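Local structure of Rnh (Ribonuclease H) (Chlorobaculum tepidum, 3H08) at residues L74-A77 against M78-W82; E100-D103 against L104-I108. The protein probably cleaves the RNA strand of RNA-DNA hybrids endonucleolytically, using magnesium and leaving 5'-phosphomonoester ends. The protein carries 3 engineered substitutions. All blocks are in the same frame, centred on the assembly; numbering follows the deposited sequence. Where two conformers were deposited one is given.

Interaction 1. Residues L74-A77 against M78-W82; sequences LVNA and MNEGW
The carbonyls of L74, V75 and N76 accept the amide hydrogens of M78, N79 and E80 in turn, so the helical i to i+4 pattern runs on to E80; the V75 bond, 2.8 Å from N79 N to V75 O, is the shortest of the three. G81 then leaves the helical backbone with positive phi, a conformation that costs glycine little because no CB is there to clash, and serves as N-cap of the next helix. On the inner side of this last turn, the CD1 branch of L74 meets CG of M78 at 4.1 Å, the two chains passing at a slant. M78 bends at chi2 and chi3, and its flexible thioether packs on I108 of helix 102-114. Helix 72-79 and helix 82-88, joined through G81, belong to the RNase H fold, and L74 lies near the metal site, its side chain about 6 Å from the bound magnesium ion. CG1 of V75 lies 3.3 Å from N79 ND2, the two side chains passing at an angle; that nitrogen is spent on the carbonyl of F119, which ties the helix end to strand 116-121. On the solvent side, a water donates to both N76 OD1 and E80 OE2, 3.1 Å from the former, and so joins two polar residues one turn apart. W82 folds back against the turn: its CZ3 stands 3.5 Å from N76 CB, while N76 O and E80 CB lie over one face near the rim. With CG beside its own backbone N (chi1 -61°), the indole lies back along the preceding helix and reaches A77, whose small methyl lets W86 and W105 come close.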
loop_
_atom_site.group_PDB
_atom_site.type_symbol
_atom_site.label_atom_id
_atom_site.label_comp_id
_atom_site.label_asym_id
_atom_site.label_seq_id
_atom_site.Cartn_x
_atom_site.Cartn_y
_atom_site.Cartn_z
ATOM N N LEU A 74 3.074 6.482 -3.601
ATOM C CA LEU A 74 1.790 6.446 -2.949
ATOM C C LEU A 74 1.506 7.681 -2.134
ATOM O O LEU A 74 0.443 8.327 -2.258
ATOM C CB LEU A 74 1.702 5.215 -2.054
ATOM C CG LEU A 74 0.461 5.056 -1.164
ATOM C CD1 LEU A 74 -0.811 4.920 -2.014
ATOM C CD2 LEU A 74 0.632 3.914 -0.229
ATOM N N VAL A 75 2.407 7.981 -1.217
ATOM C CA VAL A 75 2.098 9.001 -0.227
ATOM C C VAL A 75 1.978 10.394 -0.861
ATOM O O VAL A 75 1.076 11.157 -0.538
ATOM C CB VAL A 75 3.126 8.990 0.939
ATOM C CG1 VAL A 75 2.855 10.162 1.887
ATOM C CG2 VAL A 75 3.106 7.693 1.640
ATOM N N ASN A 76 2.833 10.701 -1.821
ATOM C CA ASN A 76 2.720 11.984 -2.519
ATOM C C ASN A 76 1.400 12.099 -3.273
ATOM O O ASN A 76 0.776 13.149 -3.280
ATOM C CB ASN A 76 3.872 12.189 -3.470
ATOM C CG ASN A 76 5.175 12.430 -2.747
ATOM O OD1 ASN A 76 5.187 12.760 -1.556
ATOM N ND2 ASN A 76 6.276 12.274 -3.456
ATOM N N ALA A 77 0.952 11.019 -3.919
ATOM C CA ALA A 77 -0.282 11.094 -4.687
ATOM C C ALA A 77 -1.437 11.425 -3.772
ATOM O O ALA A 77 -2.363 12.106 -4.150
ATOM C CB ALA A 77 -0.561 9.798 -5.386
ATOM N N MET A 78 -1.406 10.878 -2.571
ATOM C CA MET A 78 -2.522 11.076 -1.659
ATOM C C MET A 78 -2.428 12.414 -0.936
ATOM O O MET A 78 -3.456 13.047 -0.663
ATOM C CB MET A 78 -2.547 9.957 -0.608
ATOM C CG MET A 78 -2.562 8.540 -1.171
ATOM S SD MET A 78 -3.895 8.329 -2.383
ATOM C CE MET A 78 -5.371 8.615 -1.433
ATOM N N ASN A 79 -1.215 12.819 -0.551
ATOM C CA ASN A 79 -1.037 14.006 0.298
ATOM C C ASN A 79 -0.799 15.319 -0.440
ATOM O O ASN A 79 -0.910 16.395 0.167
ATOM C CB ASN A 79 0.094 13.760 1.289
ATOM C CG ASN A 79 -0.273 12.738 2.324
ATOM O OD1 ASN A 79 -1.407 12.305 2.372
ATOM N ND2 ASN A 79 0.673 12.359 3.162
ATOM N N GLU A 80 -0.438 15.230 -1.714
ATOM C CA GLU A 80 -0.241 16.426 -2.544
ATOM C C GLU A 80 -1.459 16.691 -3.469
ATOM O O GLU A 80 -1.443 17.621 -4.291
ATOM C CB GLU A 80 1.036 16.279 -3.371
ATOM C CG GLU A 80 2.310 15.980 -2.620
ATOM C CD GLU A 80 2.683 16.995 -1.545
ATOM O OE1 GLU A 80 2.566 18.211 -1.793
ATOM O OE2 GLU A 80 3.099 16.559 -0.438
ATOM N N GLY A 81 -2.498 15.864 -3.353
ATOM C CA GLY A 81 -3.751 16.094 -4.093
ATOM C C GLY A 81 -3.735 15.593 -5.530
ATOM O O GLY A 81 -4.665 15.861 -6.286
ATOM N N TRP A 82 -2.690 14.851 -5.899
ATOM C CA TRP A 82 -2.490 14.448 -7.291
ATOM C C TRP A 82 -3.552 13.448 -7.728
ATOM O O TRP A 82 -4.101 13.547 -8.817
ATOM C CB TRP A 82 -1.112 13.827 -7.476
ATOM C CG TRP A 82 0.008 14.733 -7.167
ATOM C CD1 TRP A 82 -0.042 16.085 -7.037
ATOM C CD2 TRP A 82 1.372 14.361 -7.016
ATOM N NE1 TRP A 82 1.225 16.591 -6.799
ATOM C CE2 TRP A 82 2.108 15.544 -6.782
ATOM C CE3 TRP A 82 2.051 13.138 -7.057
ATOM C CZ2 TRP A 82 3.474 15.539 -6.581
ATOM C CZ3 TRP A 82 3.430 13.145 -6.858
ATOM C CH2 TRP A 82 4.117 14.333 -6.630
HETATM O O HOH W 1 3.372 14.232 0.487
#

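Interaction 2. Residues E100-D103 against L104-I108; sequences ENID and LWQEI
This is the N-terminal turn of helix 102-114 in the RNase H fold, where N101 occupies the N-cap position and passes its backbone carbonyl, not its side chain, to the helix. N101 O takes an almost straight hydrogen bond from W105 N (3.0 Å, 170° at the hydrogen) and a weak one from L104 N. I102 O repeats the pattern with Q106 N at 2.9 Å, whereas the bond from E107 N to D103 O is long and weak. The W105 indole lies beside the start of the helix, with E100 O at its edge in the ring plane, 3.3 Å from CD1. NE1 is hydrogen-bonded to Y73 OH, and the rings of Y73 and W86 meet the indole edge-to-face, so a broad aromatic with one polar hydrogen suits this buried place. Replacing W105 by an alanine would probably open a gap against helix 72-79, where the indole meets A77, and leave the Y73 hydroxyl without its NE1 partner. The side chains of I102 and Q106, one turn apart, both pack on W91. An acid at D103 fits the first turn of a helix, since it is likely to interact well with the dipole there. Its OD2 makes a salt bridge to R46 on helix 44-57, the helix that L104 also packs against through R46 and M50. D103 and L104 lie side by side: with chi1 at 57°, the D103 carboxylate sits between its own N and carbonyl carbon, and OD1 comes within 3.9 Å of L104 CG.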
loop_
_atom_site.group_PDB
_atom_site.type_symbol
_atom_site.label_atom_id
_atom_site.label_comp_id
_atom_site.label_asym_id
_atom_site.label_seq_id
_atom_site.Cartn_x
_atom_site.Cartn_y
_atom_site.Cartn_z
ATOM N N GLU A 100 0.059 6.061 -14.921
ATOM C CA GLU A 100 0.325 4.639 -14.883
ATOM C C GLU A 100 -0.505 4.022 -13.767
ATOM O O GLU A 100 -0.858 4.711 -12.777
ATOM C CB GLU A 100 1.823 4.363 -14.648
ATOM C CG GLU A 100 2.743 4.918 -15.750
ATOM C CD GLU A 100 3.409 3.827 -16.596
ATOM O OE1 GLU A 100 3.611 2.689 -16.094
ATOM O OE2 GLU A 100 3.763 4.114 -17.760
ATOM N N ASN A 101 -0.809 2.729 -13.906
ATOM C CA ASN A 101 -1.426 1.959 -12.819
ATOM C C ASN A 101 -2.824 2.436 -12.446
ATOM O O ASN A 101 -3.241 2.350 -11.279
ATOM C CB ASN A 101 -0.507 1.970 -11.592
ATOM C CG ASN A 101 0.912 1.569 -11.934
ATOM O OD1 ASN A 101 1.907 2.216 -11.519
ATOM N ND2 ASN A 101 1.032 0.531 -12.726
ATOM N N ILE A 102 -3.579 2.873 -13.460
ATOM C CA ILE A 102 -4.944 3.411 -13.230
ATOM C C ILE A 102 -5.789 2.365 -12.527
ATOM O O ILE A 102 -6.570 2.706 -11.665
ATOM C CB ILE A 102 -5.624 3.841 -14.527
ATOM C CG1 ILE A 102 -4.889 5.061 -15.102
ATOM C CG2 ILE A 102 -7.087 4.188 -14.296
ATOM C CD1 ILE A 102 -5.240 5.319 -16.574
ATOM N N ASP A 103 -5.613 1.092 -12.885
ATOM C CA ASP A 103 -6.372 0.020 -12.235
ATOM C C ASP A 103 -6.210 0.044 -10.718
ATOM O O ASP A 103 -7.186 -0.073 -9.956
ATOM C CB ASP A 103 -6.008 -1.347 -12.816
ATOM C CG ASP A 103 -4.495 -1.693 -12.714
ATOM O OD1 ASP A 103 -3.600 -0.822 -12.887
ATOM O OD2 ASP A 103 -4.236 -2.901 -12.521
ATOM N N LEU A 104 -4.982 0.242 -10.270
ATOM C CA LEU A 104 -4.705 0.263 -8.835
ATOM C C LEU A 104 -5.151 1.563 -8.189
ATOM O O LEU A 104 -5.753 1.542 -7.118
ATOM C CB LEU A 104 -3.225 -0.021 -8.572
ATOM C CG LEU A 104 -2.695 -1.353 -9.102
ATOM C CD1 LEU A 104 -1.256 -1.551 -8.681
ATOM C CD2 LEU A 104 -3.499 -2.516 -8.589
ATOM N N TRP A 105 -4.922 2.694 -8.857
ATOM C CA TRP A 105 -5.455 3.955 -8.321
ATOM C C TRP A 105 -6.982 3.936 -8.167
ATOM O O TRP A 105 -7.498 4.509 -7.211
ATOM C CB TRP A 105 -5.010 5.169 -9.133
ATOM C CG TRP A 105 -3.572 5.425 -9.058
ATOM C CD1 TRP A 105 -2.666 5.283 -10.063
ATOM C CD2 TRP A 105 -2.813 5.793 -7.887
ATOM N NE1 TRP A 105 -1.404 5.600 -9.630
ATOM C CE2 TRP A 105 -1.458 5.908 -8.294
ATOM C CE3 TRP A 105 -3.144 6.065 -6.564
ATOM C CZ2 TRP A 105 -0.447 6.290 -7.414
ATOM C CZ3 TRP A 105 -2.132 6.466 -5.701
ATOM C CH2 TRP A 105 -0.808 6.541 -6.125
ATOM N N GLN A 106 -7.708 3.269 -9.060
ATOM C CA GLN A 106 -9.165 3.192 -8.939
ATOM C C GLN A 106 -9.560 2.424 -7.698
ATOM O O GLN A 106 -10.572 2.723 -7.063
ATOM C CB GLN A 106 -9.761 2.523 -10.172
ATOM C CG GLN A 106 -9.818 3.476 -11.334
ATOM C CD GLN A 106 -10.102 2.815 -12.665
ATOM O OE1 GLN A 106 -10.492 3.487 -13.603
ATOM N NE2 GLN A 106 -9.889 1.501 -12.756
ATOM N N GLU A 107 -8.787 1.401 -7.382
ATOM C CA GLU A 107 -9.040 0.620 -6.179
ATOM C C GLU A 107 -8.797 1.469 -4.938
ATOM O O GLU A 107 -9.582 1.432 -4.000
ATOM C CB GLU A 107 -8.166 -0.629 -6.150
ATOM C CG GLU A 107 -8.685 -1.735 -6.966
ATOM C CD GLU A 107 -10.051 -2.167 -6.453
ATOM O OE1 GLU A 107 -10.136 -2.689 -5.305
ATOM O OE2 GLU A 107 -11.036 -1.927 -7.157
ATOM N N ILE A 108 -7.720 2.237 -4.953
ATOM C CA ILE A 108 -7.377 3.098 -3.826
ATOM C C ILE A 108 -8.424 4.181 -3.631
ATOM O O ILE A 108 -8.731 4.537 -2.490
ATOM C CB ILE A 108 -5.960 3.712 -3.993
ATOM C CG1 ILE A 108 -4.913 2.606 -3.916
ATOM C CG2 ILE A 108 -5.708 4.789 -2.929
ATOM C CD1 ILE A 108 -3.507 3.024 -4.366
HETATM O O HOH W 2 -9.607 -1.213 -10.659
#

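In the fold
The two contacts sit at different ends of neighbouring helices: interaction 1 at the C-terminal end of 72-79, interaction 2 at the N-terminal end of 102-114. Their buried faces meet directly, A77 CB lying 3.3 Å from W105 CH2, with L74 and M78 packing on I108. Both are partly buried: L74, A77, L104 and W105 are enclosed, while N79, E80 and D103 are exposed. Interaction 1 is closer to the metal site and turns its inner side to strand 116-121 and helix 44-57 as well. Interaction 2 also touches helix 44-57. The polar chemistry differs accordingly, water-mediated at the helix end in interaction 1 but a direct charge pair between helices in interaction 2.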